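Local atomic coordinates of putative hexose oxidase (Nonomuraea sp. ATCC 39727, PDB entry 5AWV), a protein that carries covalently attached FAD and probably oxidises a sugar of glycopeptide antibiotics such as teicoplanin. Residues D72-T77 with G191-I196; L110-A115 with P127-S132; M120-I125 with W228-E233; T254-W259 with P339-E344; S293-G298 with F309-Q314. All blocks are in the same frame, centred on the assembly; numbering follows the deposited sequence.

In the fold
The five contacts fall into two groups. Interactions 1, 2 and 3 all reach the five-stranded antiparallel sheet of the FAD-binding part. Interactions 4 and 5 lie in the seven-stranded antiparallel sheet. The centres of interactions 1 and 4 are about 54 Å apart, on opposite sides of the chain's centre. Interactions 2 and 3 touch, with A115 O 2.8 Å from L124 N. Interactions 4 and 5 also touch, with V255 O 2.8 Å from M311 N. Two contacts approach the ligands. The side chain of P127 in interaction 2 is about 4 Å from FAD. That of Q294 in interaction 5 is about 5 Å from the bound aminoglucuronic acid and about 7 Å from FAD.

Interaction 1 (D72-T77 with G191-I196); sequences DAVEET and GKARVI
The carboxylate of E75 reaches from helix 67-80 over the start of strand 193-199 and overlaps the backbone N and methyl group of A193. Its OE1 accepts the N-H of A193 at 2.9 Å, with an N-H...O angle of 153°. The donor meets OE1 from above the carboxylate plane. The other oxygen, OE2, lies 3.7 Å from A193 CB. The E75 chain gets there with a chi1 of -134°, far from a staggered value, and a bend at chi2. K192 leads away overall, but its CB is 3.6 Å from E75 OE1. Its amino group does not pair with E75: NZ is 6.1 Å from OE1. R194 is also near, with NH1 5.2 Å from E75 OE1. These two positive charges may still favour the ionised form of E75. Next to the polar link, V74 CG1 makes a looser apolar contact with A193 CB at 4.3 Å. V74 also packs on V187 of the adjoining strand, on I106 of strand 104-107 and on F515. It thus sits where the helix meets two sheets. Elsewhere on the helix, E76 forms a salt bridge with K34. The contact is helix-to-sheet packing in the FAD-binding fold of the PCMH type: one glutamate and one valine join a helix to the strand that is outermost in the antiparallel sheet within this chain.

Interaction 2 (L110-A115 with P127-S132); sequences LLTEIA and PGNTLS
N129, L111 and T112 carry the contact. It joins the approach to strand 114-117 with the turn that leads into helix 131-142, within the PCMH-type FAD-binding fold. T130 is the N-cap of that helix. The amide of N129 reaches across to segment 110-115. Its CG stands beside the backbone N, opposite the carbonyl carbon (chi1 -74°), and this carries the amide to the backbone of T112 and E113. ND2 gives a hydrogen bond to E113 O at 3.1 Å. That oxygen lies near the amide plane of N129, but ND2 stands above the carbonyl plane of E113. ND2 also binds E126 O, which is its stronger partner. The same amide therefore ties together two backbone carbonyls. OD1 is 3.1 Å from T112 O, but both atoms are acceptors and no bond forms. The side of I114 closes over the amide, with CG1 3.4 Å from ND2 and CD1 3.5 Å from OD1. L111 works mainly through its backbone: its O accepts the N-H of G128 at 2.9 Å, with a bent angle of 133°. Its CB touches the ring of P127 at CD. P127 in turn touches FAD, so this turn forms part of the cofactor pocket. L27 of a second subunit packs against E113 and A115. T112 fits beside the turn with its methyl group, and T112 CG2 lies 4.1 Å from G128 O.

Interaction 3 (M120-I125 with W228-E233); sequences MNAFLI and WMRVPE
NH1 of R230 is gripped by two oxygens of one residue, N121. N121 O takes a hydrogen bond at 3.1 Å in its own carbonyl plane. N121 OD1 adds a weak one, with an angle of 120°. The site lies at a G1 beta bulge, where N121 and A122 both face D117, at the end of an antiparallel strand pair. The amide plane of N121 and the guanidinium plane of R230 are 65° apart. The rest of the guanidinium is held by the next residue along the chain: NE and NH2 both donate side-on to V231 O, with NE the nearer at 2.9 Å. This double grip should restrict the rotation of the group. Further along, strands 122-125 and 223-229 run as neighbours in the sheet. F123 and M229 form a hydrogen-bonded pair, with M229 N to F123 O at 2.8 Å and F123 N to M229 O at 3.0 Å. L124 and W228 form the next, non-hydrogen-bonded pair and point the same way, side by side. M120 lies across one face of the W228 indole at about a right angle. Its bends at chi2 and chi3 fold the chain down onto the rings. CG makes a CH-pi contact, 3.7 Å from the centroid of the five-membered ring. M120 CE sits 3.7 Å above the W228 ring plane, over its centre. SD gives a longer Met-aromatic contact above the five-membered ring. NE1 of the indole is bound by D117. F123 meets W142 edge-to-face. The tip of I125 crosses the M229 chain, with CD1 3.9 Å from CG.

Interaction 4 (T254-W259 with P339-E344); sequences TVTFDW and PAEVPE
Backbone hydrogen bonds between T256 and E341 form the frame of this contact. T256 N binds E341 O at 2.9 Å, and E341 N binds T256 O in a nearly straight bond of 171°. D258 N adds a third bond, to P339 O. CA-H...O contacts fill in between them, such as F257 CA to P339 O at 3.2 Å.

One water links two side chains and a backbone carbonyl. It donates to T254 O and to E341 OE2, and accepts from T256 OG1 at 2.7 Å. T256 and E341 lie side by side and point the same way, and the water bridges their ends. T254 OG1 binds the backbone of the bound peptide.

Apolar contacts occupy the other face. F257 CE1 lies 3.7 Å from A340 CB. V255 CG1, turned anti to the backbone N (chi1 176°), meets A340 CB and V342 CG2. I334 of helix 322-334 covers V255, A340 and V342.

This is antiparallel pairing of strand 249-257 with strand 340-349, the outermost strand of the seven-stranded sheet within this chain, with helix 322-334 packed on one face.

Interaction 5 (S293-G298 with F309-Q314); sequences SQLMIG and FMMPIQ
I297 and F309 stand side by side on one face of the hairpin and point the same way. I297 CG2 lies over one face of the phenyl ring, 4.2 Å from its centroid, in a CH-pi contact. L295 CD1 meets the edge of the same ring, 4.3 Å from F309 CE1. L295 also crosses M311 at a slant, CD1 against CB. Helix 264-280 covers F309 with F267 and L270. At the other end of this face, S293 CB rests on I313 CG1. The hydroxyl of S293 is bound by Y278 and H329.

The opposite face is rich in sulfur. M296 and M310 run side by side, their methyl carbons CE 4.0 Å apart. P312 crosses M296 at about a right angle, with CD 3.6 Å from SD. Q294 NE2 gives SD a weak hydrogen bond.

The backbones hold this register through M296 and M310, a hydrogen-bonded pair with M296 N 2.8 Å from M310 O. Q294 N binds P312 O.

The chemistry differs between faces: rings and branched chains pack against helices, while Q294, M296 and P312 meet the bound peptide with an amide side chain, a thioether and a ring, consistent with a largely apolar contact.

Interaction 1 (D72-T77 with G191-I196)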
# COMPACT_ATOMS: atom_id res chain seq x y z
N ASP A 72 -19.35 15.74 0.28
CA ASP A 72 -19.36 17.22 -0.02
C ASP A 72 -18.12 17.70 -0.76
O ASP A 72 -18.18 18.58 -1.67
CB ASP A 72 -19.57 18.12 1.23
CG ASP A 72 -20.81 17.72 2.06
OD1 ASP A 72 -21.82 17.27 1.45
OD2 ASP A 72 -20.77 17.85 3.32
N ALA A 73 -16.96 17.18 -0.37
CA ALA A 73 -15.71 17.59 -0.99
C ALA A 73 -15.66 17.10 -2.44
O ALA A 73 -15.30 17.85 -3.30
CB ALA A 73 -14.51 17.09 -0.19
N VAL A 74 -16.08 15.87 -2.69
CA VAL A 74 -16.17 15.33 -4.05
C VAL A 74 -17.12 16.20 -4.91
O VAL A 74 -16.69 16.73 -5.94
CB VAL A 74 -16.64 13.88 -4.01
CG1 VAL A 74 -16.96 13.39 -5.41
CG2 VAL A 74 -15.47 12.98 -3.47
N GLU A 75 -18.33 16.44 -4.40
CA GLU A 75 -19.35 17.26 -5.11
C GLU A 75 -18.86 18.64 -5.46
O GLU A 75 -19.10 19.16 -6.54
CB GLU A 75 -20.66 17.36 -4.32
CG GLU A 75 -21.97 17.14 -5.12
CD GLU A 75 -23.00 16.30 -4.30
OE1 GLU A 75 -23.96 15.76 -4.85
OE2 GLU A 75 -22.84 16.11 -3.08
N GLU A 76 -18.17 19.28 -4.53
CA GLU A 76 -17.51 20.52 -4.82
C GLU A 76 -16.53 20.53 -6.01
O GLU A 76 -16.52 21.51 -6.80
CB GLU A 76 -16.84 21.08 -3.57
CG GLU A 76 -16.29 22.47 -3.84
CD GLU A 76 -15.86 23.24 -2.60
OE1 GLU A 76 -15.11 24.22 -2.82
OE2 GLU A 76 -16.22 22.87 -1.44
N THR A 77 -15.72 19.48 -6.15
CA THR A 77 -14.81 19.42 -7.26
C THR A 77 -15.64 19.15 -8.54
O THR A 77 -15.24 19.54 -9.58
CB THR A 77 -13.75 18.30 -7.08
OG1 THR A 77 -14.41 17.02 -7.04
CG2 THR A 77 -12.95 18.49 -5.77
N GLY A 191 -23.75 14.12 -11.81
CA GLY A 191 -22.71 14.90 -11.11
C GLY A 191 -22.89 14.97 -9.62
O GLY A 191 -22.22 15.76 -8.99
N LYS A 192 -23.76 14.14 -9.07
CA LYS A 192 -24.01 14.08 -7.65
C LYS A 192 -23.16 12.98 -6.99
O LYS A 192 -23.12 11.83 -7.46
CB LYS A 192 -25.45 13.57 -7.32
CG LYS A 192 -26.61 14.38 -7.87
CD LYS A 192 -26.44 15.87 -7.60
CE LYS A 192 -27.80 16.57 -7.70
NZ LYS A 192 -28.35 16.49 -9.09
N ALA A 193 -22.69 13.28 -5.79
CA ALA A 193 -21.98 12.30 -4.98
C ALA A 193 -22.93 11.44 -4.22
O ALA A 193 -23.87 11.96 -3.63
CB ALA A 193 -21.01 13.08 -4.09
N ARG A 194 -22.76 10.12 -4.24
CA ARG A 194 -23.53 9.18 -3.54
C ARG A 194 -22.62 8.23 -2.73
O ARG A 194 -21.50 7.96 -3.19
CB ARG A 194 -24.33 8.30 -4.54
CG ARG A 194 -25.76 8.76 -4.74
CD ARG A 194 -25.92 9.67 -5.93
NE ARG A 194 -27.30 10.19 -6.04
CZ ARG A 194 -27.83 11.16 -5.28
NH1 ARG A 194 -27.16 11.76 -4.29
NH2 ARG A 194 -29.08 11.51 -5.50
N VAL A 195 -23.15 7.62 -1.69
CA VAL A 195 -22.43 6.69 -0.87
C VAL A 195 -23.00 5.32 -1.09
O VAL A 195 -24.22 5.12 -1.03
CB VAL A 195 -22.58 7.06 0.60
CG1 VAL A 195 -21.86 6.05 1.51
CG2 VAL A 195 -22.08 8.47 0.80
N ILE A 196 -22.12 4.33 -1.31
CA ILE A 196 -22.50 2.98 -1.50
C ILE A 196 -21.71 2.07 -0.56
O ILE A 196 -20.48 2.15 -0.52
CB ILE A 196 -22.24 2.56 -2.97
CG1 ILE A 196 -23.12 3.39 -3.89
CG2 ILE A 196 -22.46 1.07 -3.14
CD1 ILE A 196 -23.11 2.98 -5.32

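Interaction 2 (L110-A115 with P127-S132)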
# COMPACT_ATOMS: atom_id res chain seq x y z
N LEU A 110 -7.37 12.49 8.67
CA LEU A 110 -8.25 12.44 9.84
C LEU A 110 -9.07 11.17 9.96
O LEU A 110 -9.62 10.93 11.03
CB LEU A 110 -9.14 13.69 9.88
CG LEU A 110 -8.48 15.06 9.98
CD1 LEU A 110 -9.52 16.15 9.90
CD2 LEU A 110 -7.71 15.26 11.27
N LEU A 111 -9.17 10.34 8.90
CA LEU A 111 -10.00 9.12 8.97
C LEU A 111 -9.27 7.91 9.40
O LEU A 111 -8.80 7.16 8.54
CB LEU A 111 -10.63 8.83 7.60
CG LEU A 111 -11.72 9.82 7.14
CD1 LEU A 111 -12.11 9.69 5.66
CD2 LEU A 111 -13.00 9.74 7.99
N THR A 112 -9.20 7.65 10.70
CA THR A 112 -8.28 6.66 11.25
C THR A 112 -8.95 5.64 12.22
O THR A 112 -8.28 5.07 13.05
CB THR A 112 -7.12 7.33 12.01
OG1 THR A 112 -7.67 8.09 13.07
CG2 THR A 112 -6.32 8.20 11.17
N GLU A 113 -10.24 5.42 12.14
CA GLU A 113 -10.85 4.40 13.01
C GLU A 113 -10.41 2.95 12.67
O GLU A 113 -10.25 2.60 11.50
CB GLU A 113 -12.38 4.49 12.91
CG GLU A 113 -13.11 3.34 13.60
CD GLU A 113 -14.20 3.77 14.54
OE1 GLU A 113 -15.40 3.52 14.24
OE2 GLU A 113 -13.82 4.31 15.61
N ILE A 114 -10.23 2.12 13.70
CA ILE A 114 -10.00 0.71 13.56
C ILE A 114 -10.82 0.10 14.66
O ILE A 114 -10.57 0.37 15.88
CB ILE A 114 -8.52 0.33 13.74
CG1 ILE A 114 -7.63 1.12 12.81
CG2 ILE A 114 -8.32 -1.21 13.73
CD1 ILE A 114 -6.16 0.97 13.23
N ALA A 115 -11.81 -0.69 14.30
CA ALA A 115 -12.72 -1.25 15.31
C ALA A 115 -13.48 -2.41 14.82
O ALA A 115 -13.68 -2.61 13.60
CB ALA A 115 -13.71 -0.22 15.77
N PRO A 127 -9.32 4.50 5.75
CA PRO A 127 -8.24 4.72 4.76
C PRO A 127 -7.09 5.61 5.20
O PRO A 127 -6.00 5.43 4.72
CB PRO A 127 -8.93 5.35 3.55
CG PRO A 127 -10.20 5.93 4.14
CD PRO A 127 -10.60 5.10 5.29
N GLY A 128 -7.27 6.46 6.17
CA GLY A 128 -6.17 7.28 6.62
C GLY A 128 -5.21 6.63 7.59
O GLY A 128 -4.14 7.21 7.89
N ASN A 129 -5.53 5.45 8.09
CA ASN A 129 -4.60 4.70 8.90
C ASN A 129 -3.33 4.28 8.11
O ASN A 129 -3.41 3.98 6.92
CB ASN A 129 -5.22 3.38 9.39
CG ASN A 129 -6.21 3.58 10.47
OD1 ASN A 129 -5.83 3.99 11.55
ND2 ASN A 129 -7.49 3.34 10.19
N THR A 130 -2.20 4.22 8.78
CA THR A 130 -1.03 3.52 8.23
C THR A 130 -1.07 2.06 8.56
O THR A 130 -1.78 1.67 9.52
CB THR A 130 0.28 4.14 8.77
OG1 THR A 130 0.32 3.99 10.18
CG2 THR A 130 0.35 5.62 8.47
N LEU A 131 -0.33 1.24 7.80
CA LEU A 131 -0.14 -0.16 8.13
C LEU A 131 0.40 -0.39 9.51
O LEU A 131 -0.13 -1.21 10.23
CB LEU A 131 0.78 -0.88 7.12
CG LEU A 131 0.21 -0.91 5.68
CD1 LEU A 131 1.08 -1.75 4.75
CD2 LEU A 131 -1.22 -1.47 5.68
N SER A 132 1.35 0.40 9.95
CA SER A 132 1.87 0.29 11.29
C SER A 132 0.76 0.44 12.37
O SER A 132 0.68 -0.35 13.34
CB SER A 132 2.98 1.34 11.46
OG SER A 132 3.41 1.31 12.78

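Interaction 3 (M120-I125 with W228-E233)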
# COMPACT_ATOMS: atom_id res chain seq x y z
N MET A 120 -21.55 -5.34 10.75
CA MET A 120 -20.93 -6.07 9.63
C MET A 120 -20.28 -7.38 10.04
O MET A 120 -19.96 -8.20 9.16
CB MET A 120 -19.95 -5.14 8.91
CG MET A 120 -20.62 -3.85 8.47
SD MET A 120 -21.74 -4.13 7.02
CE MET A 120 -20.71 -3.58 5.68
N ASN A 121 -20.13 -7.62 11.37
CA ASN A 121 -19.37 -8.75 11.93
C ASN A 121 -18.00 -8.80 11.18
O ASN A 121 -17.56 -9.84 10.68
CB ASN A 121 -20.15 -10.09 11.86
CG ASN A 121 -19.50 -11.18 12.62
OD1 ASN A 121 -19.56 -12.38 12.26
ND2 ASN A 121 -18.95 -10.83 13.73
N ALA A 122 -17.33 -7.66 11.21
CA ALA A 122 -16.02 -7.48 10.53
C ALA A 122 -15.31 -6.33 11.18
O ALA A 122 -15.93 -5.52 11.85
CB ALA A 122 -16.24 -7.16 9.05
N PHE A 123 -14.02 -6.23 10.92
CA PHE A 123 -13.21 -5.08 11.30
C PHE A 123 -13.29 -3.95 10.35
O PHE A 123 -13.02 -4.09 9.17
CB PHE A 123 -11.77 -5.51 11.47
CG PHE A 123 -11.55 -6.36 12.63
CD1 PHE A 123 -11.37 -5.82 13.87
CD2 PHE A 123 -11.56 -7.71 12.51
CE1 PHE A 123 -11.14 -6.62 14.95
CE2 PHE A 123 -11.36 -8.48 13.57
CZ PHE A 123 -11.13 -7.97 14.80
N LEU A 124 -13.71 -2.81 10.83
CA LEU A 124 -13.76 -1.56 10.11
C LEU A 124 -12.34 -0.95 10.22
O LEU A 124 -11.79 -0.77 11.37
CB LEU A 124 -14.77 -0.63 10.81
CG LEU A 124 -15.21 0.65 10.12
CD1 LEU A 124 -16.25 1.49 10.86
CD2 LEU A 124 -14.12 1.61 9.90
N ILE A 125 -11.75 -0.63 9.07
CA ILE A 125 -10.43 0.06 8.98
C ILE A 125 -10.61 1.18 8.02
O ILE A 125 -10.94 1.00 6.81
CB ILE A 125 -9.33 -0.88 8.52
CG1 ILE A 125 -9.30 -2.11 9.45
CG2 ILE A 125 -7.97 -0.23 8.60
CD1 ILE A 125 -8.26 -3.12 9.09
N TRP A 228 -14.10 -2.97 5.33
CA TRP A 228 -14.39 -3.98 6.32
C TRP A 228 -13.72 -5.27 5.97
O TRP A 228 -13.89 -5.79 4.84
CB TRP A 228 -15.89 -4.25 6.49
CG TRP A 228 -16.65 -3.16 7.18
CD1 TRP A 228 -16.90 -3.04 8.52
CD2 TRP A 228 -17.34 -2.07 6.57
NE1 TRP A 228 -17.69 -1.93 8.76
CE2 TRP A 228 -17.97 -1.34 7.58
CE3 TRP A 228 -17.47 -1.65 5.25
CZ2 TRP A 228 -18.76 -0.17 7.31
CZ3 TRP A 228 -18.27 -0.54 4.98
CH2 TRP A 228 -18.92 0.17 6.01
N MET A 229 -13.01 -5.81 6.93
CA MET A 229 -12.09 -6.98 6.71
C MET A 229 -12.51 -8.13 7.60
O MET A 229 -12.74 -7.93 8.81
CB MET A 229 -10.64 -6.59 7.05
CG MET A 229 -10.14 -5.29 6.49
SD MET A 229 -10.14 -5.25 4.69
CE MET A 229 -8.75 -6.35 4.38
N ARG A 230 -12.58 -9.34 7.04
CA ARG A 230 -12.80 -10.52 7.78
C ARG A 230 -12.51 -11.78 6.93
O ARG A 230 -12.59 -11.74 5.68
CB ARG A 230 -14.29 -10.57 8.31
CG ARG A 230 -15.34 -10.52 7.20
CD ARG A 230 -16.71 -11.11 7.67
NE ARG A 230 -16.56 -12.53 7.85
CZ ARG A 230 -17.12 -13.28 8.80
NH1 ARG A 230 -17.88 -12.76 9.73
NH2 ARG A 230 -16.87 -14.58 8.82
N VAL A 231 -12.23 -12.88 7.60
CA VAL A 231 -12.09 -14.20 6.96
C VAL A 231 -13.39 -14.56 6.22
O VAL A 231 -14.48 -14.17 6.60
CB VAL A 231 -11.72 -15.31 7.93
CG1 VAL A 231 -10.46 -15.01 8.66
CG2 VAL A 231 -12.85 -15.56 8.94
N PRO A 232 -13.26 -15.27 5.07
CA PRO A 232 -14.51 -15.65 4.40
C PRO A 232 -15.24 -16.84 5.10
O PRO A 232 -16.39 -17.04 4.89
CB PRO A 232 -14.04 -15.96 2.96
CG PRO A 232 -12.67 -16.43 3.11
CD PRO A 232 -12.07 -15.74 4.35
N GLU A 233 -14.60 -17.58 5.98
CA GLU A 233 -15.28 -18.67 6.66
C GLU A 233 -16.26 -18.19 7.71
O GLU A 233 -16.12 -17.07 8.23
CB GLU A 233 -14.29 -19.62 7.34
CG GLU A 233 -13.35 -20.34 6.40
CD GLU A 233 -12.16 -19.50 5.88
OE1 GLU A 233 -11.67 -19.84 4.78
OE2 GLU A 233 -11.70 -18.53 6.53

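Interaction 4 (T254-W259 with P339-E344)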
# COMPACT_ATOMS: atom_id res chain seq x y z
N THR A 254 19.36 -13.12 7.90
CA THR A 254 19.70 -12.49 6.61
C THR A 254 21.02 -13.06 6.12
O THR A 254 22.01 -12.97 6.84
CB THR A 254 19.77 -10.97 6.81
OG1 THR A 254 18.48 -10.49 7.27
CG2 THR A 254 20.24 -10.21 5.57
N VAL A 255 21.03 -13.70 4.95
CA VAL A 255 22.25 -14.18 4.30
C VAL A 255 22.82 -12.95 3.55
O VAL A 255 22.06 -12.22 2.83
CB VAL A 255 21.94 -15.27 3.26
CG1 VAL A 255 23.19 -15.72 2.50
CG2 VAL A 255 21.29 -16.47 3.87
N THR A 256 24.11 -12.66 3.71
CA THR A 256 24.74 -11.56 2.98
C THR A 256 25.64 -12.09 1.89
O THR A 256 26.27 -13.10 2.08
CB THR A 256 25.49 -10.67 4.00
OG1 THR A 256 24.54 -10.20 4.99
CG2 THR A 256 25.99 -9.47 3.35
N PHE A 257 25.70 -11.44 0.75
CA PHE A 257 26.56 -11.84 -0.32
C PHE A 257 27.52 -10.72 -0.56
O PHE A 257 27.22 -9.57 -0.29
CB PHE A 257 25.77 -12.09 -1.59
CG PHE A 257 24.70 -13.12 -1.40
CD1 PHE A 257 24.97 -14.44 -1.53
CD2 PHE A 257 23.42 -12.74 -1.06
CE1 PHE A 257 23.98 -15.39 -1.34
CE2 PHE A 257 22.42 -13.68 -0.87
CZ PHE A 257 22.70 -15.02 -1.03
N ASP A 258 28.66 -11.04 -1.14
CA ASP A 258 29.68 -10.02 -1.35
C ASP A 258 29.90 -9.93 -2.82
O ASP A 258 30.19 -10.92 -3.47
CB ASP A 258 30.94 -10.42 -0.59
CG ASP A 258 32.01 -9.36 -0.65
OD1 ASP A 258 31.88 -8.35 -1.39
OD2 ASP A 258 33.02 -9.58 0.03
N TRP A 259 29.73 -8.76 -3.37
CA TRP A 259 29.96 -8.57 -4.81
C TRP A 259 31.41 -8.84 -5.22
O TRP A 259 31.65 -9.43 -6.25
CB TRP A 259 29.66 -7.18 -5.23
CG TRP A 259 28.22 -6.85 -5.42
CD1 TRP A 259 27.46 -6.04 -4.64
CD2 TRP A 259 27.40 -7.29 -6.51
NE1 TRP A 259 26.21 -5.92 -5.19
CE2 TRP A 259 26.14 -6.68 -6.34
CE3 TRP A 259 27.63 -8.09 -7.64
CZ2 TRP A 259 25.10 -6.87 -7.24
CZ3 TRP A 259 26.59 -8.31 -8.54
CH2 TRP A 259 25.35 -7.70 -8.34
N PRO A 339 30.55 -16.68 -2.24
CA PRO A 339 30.61 -15.44 -1.45
C PRO A 339 29.36 -15.12 -0.61
O PRO A 339 28.99 -13.95 -0.58
CB PRO A 339 30.84 -14.35 -2.53
CG PRO A 339 30.26 -14.91 -3.76
CD PRO A 339 30.35 -16.41 -3.68
N ALA A 340 28.76 -16.14 0.04
CA ALA A 340 27.57 -16.03 0.94
C ALA A 340 28.00 -16.14 2.44
O ALA A 340 28.73 -17.04 2.76
CB ALA A 340 26.58 -17.13 0.59
N GLU A 341 27.54 -15.26 3.32
CA GLU A 341 27.71 -15.29 4.77
C GLU A 341 26.34 -15.52 5.51
O GLU A 341 25.36 -14.81 5.26
CB GLU A 341 28.33 -13.96 5.24
CG GLU A 341 28.68 -13.89 6.73
CD GLU A 341 27.63 -13.31 7.72
OE1 GLU A 341 27.62 -13.75 8.90
OE2 GLU A 341 26.85 -12.39 7.37
N VAL A 342 26.27 -16.51 6.37
CA VAL A 342 25.05 -16.97 7.04
C VAL A 342 25.19 -16.87 8.56
O VAL A 342 25.87 -17.66 9.17
CB VAL A 342 24.74 -18.41 6.68
CG1 VAL A 342 23.42 -18.87 7.32
CG2 VAL A 342 24.76 -18.57 5.17
N PRO A 343 24.51 -15.93 9.18
CA PRO A 343 24.51 -15.79 10.62
C PRO A 343 23.60 -16.81 11.29
O PRO A 343 22.81 -17.48 10.67
CB PRO A 343 23.97 -14.37 10.82
CG PRO A 343 23.00 -14.20 9.70
CD PRO A 343 23.57 -14.96 8.52
N GLU A 344 23.73 -16.93 12.60
CA GLU A 344 22.88 -17.75 13.38
C GLU A 344 21.50 -17.15 13.28
O GLU A 344 21.39 -15.94 13.37
CB GLU A 344 23.29 -17.67 14.89
CG GLU A 344 24.15 -18.79 15.33
CD GLU A 344 23.40 -20.09 15.21
OE1 GLU A 344 22.38 -20.32 15.93
OE2 GLU A 344 23.83 -20.86 14.35
O HOH W 1 24.05 -11.50 7.33

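Interaction 5 (S293-G298 with F309-Q314)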
# COMPACT_ATOMS: atom_id res chain seq x y z
N SER A 293 11.03 -14.92 2.04
CA SER A 293 12.33 -14.28 1.87
C SER A 293 12.31 -13.34 0.73
O SER A 293 11.42 -13.38 -0.13
CB SER A 293 13.41 -15.36 1.65
OG SER A 293 13.23 -16.01 0.40
N GLN A 294 13.27 -12.44 0.74
CA GLN A 294 13.51 -11.71 -0.48
C GLN A 294 14.96 -11.52 -0.82
O GLN A 294 15.73 -11.16 0.05
CB GLN A 294 12.78 -10.36 -0.47
CG GLN A 294 13.19 -9.32 0.46
CD GLN A 294 12.41 -7.99 0.21
OE1 GLN A 294 11.33 -7.96 -0.32
NE2 GLN A 294 12.99 -6.90 0.60
N LEU A 295 15.27 -11.75 -2.07
CA LEU A 295 16.62 -11.65 -2.57
C LEU A 295 16.85 -10.28 -3.11
O LEU A 295 16.29 -9.90 -4.09
CB LEU A 295 16.93 -12.79 -3.55
CG LEU A 295 18.35 -12.80 -4.19
CD1 LEU A 295 19.48 -12.90 -3.14
CD2 LEU A 295 18.49 -13.87 -5.22
N MET A 296 17.70 -9.52 -2.44
CA MET A 296 17.90 -8.13 -2.75
C MET A 296 19.29 -8.00 -3.40
O MET A 296 20.28 -8.27 -2.73
CB MET A 296 17.80 -7.32 -1.52
CG MET A 296 16.40 -7.44 -0.80
SD MET A 296 16.47 -6.93 0.94
CE MET A 296 16.37 -5.20 0.62
N ILE A 297 19.30 -7.69 -4.68
CA ILE A 297 20.49 -7.68 -5.49
C ILE A 297 20.74 -6.20 -5.75
O ILE A 297 20.35 -5.65 -6.78
CB ILE A 297 20.35 -8.47 -6.77
CG1 ILE A 297 19.82 -9.87 -6.53
CG2 ILE A 297 21.69 -8.53 -7.51
CD1 ILE A 297 19.33 -10.52 -7.79
N GLY A 298 21.43 -5.58 -4.80
CA GLY A 298 21.64 -4.15 -4.79
C GLY A 298 23.12 -3.79 -4.64
O GLY A 298 23.92 -4.63 -4.23
N PHE A 309 23.57 -6.52 -1.10
CA PHE A 309 23.33 -7.77 -1.73
C PHE A 309 23.07 -8.74 -0.60
O PHE A 309 24.00 -9.17 0.08
CB PHE A 309 24.57 -8.14 -2.54
CG PHE A 309 24.36 -9.22 -3.59
CD1 PHE A 309 23.20 -10.06 -3.63
CD2 PHE A 309 25.33 -9.44 -4.54
CE1 PHE A 309 23.09 -11.04 -4.54
CE2 PHE A 309 25.16 -10.38 -5.53
CZ PHE A 309 24.04 -11.19 -5.55
N MET A 310 21.77 -9.04 -0.33
CA MET A 310 21.40 -9.79 0.83
C MET A 310 20.02 -10.44 0.67
O MET A 310 19.29 -10.09 -0.23
CB MET A 310 21.40 -8.88 2.02
CG MET A 310 20.53 -7.67 1.85
SD MET A 310 20.34 -6.93 3.46
CE MET A 310 19.65 -5.43 2.84
N MET A 311 19.68 -11.34 1.58
CA MET A 311 18.45 -12.12 1.49
C MET A 311 17.91 -12.29 2.88
O MET A 311 18.27 -13.24 3.59
CB MET A 311 18.65 -13.45 0.77
CG MET A 311 17.39 -14.23 0.58
SD MET A 311 17.57 -15.80 -0.30
CE MET A 311 18.15 -16.83 1.06
N PRO A 312 17.08 -11.35 3.31
CA PRO A 312 16.40 -11.61 4.58
C PRO A 312 15.41 -12.78 4.43
O PRO A 312 14.78 -12.96 3.33
CB PRO A 312 15.65 -10.28 4.89
CG PRO A 312 16.24 -9.31 3.92
CD PRO A 312 16.82 -10.02 2.77
N ILE A 313 15.26 -13.54 5.49
CA ILE A 313 14.35 -14.66 5.54
C ILE A 313 13.61 -14.63 6.88
O ILE A 313 14.20 -14.34 7.95
CB ILE A 313 15.10 -15.99 5.47
CG1 ILE A 313 16.12 -15.95 4.34
CG2 ILE A 313 14.17 -17.19 5.38
CD1 ILE A 313 17.16 -17.04 4.51
N GLN A 314 12.35 -15.02 6.85
CA GLN A 314 11.66 -15.31 8.09
C GLN A 314 10.78 -16.48 7.99
O GLN A 314 10.19 -16.76 6.92
CB GLN A 314 10.88 -14.07 8.52
CG GLN A 314 9.86 -13.62 7.56
CD GLN A 314 9.06 -12.36 8.05
OE1 GLN A 314 7.87 -12.43 8.30
NE2 GLN A 314 9.72 -11.28 8.17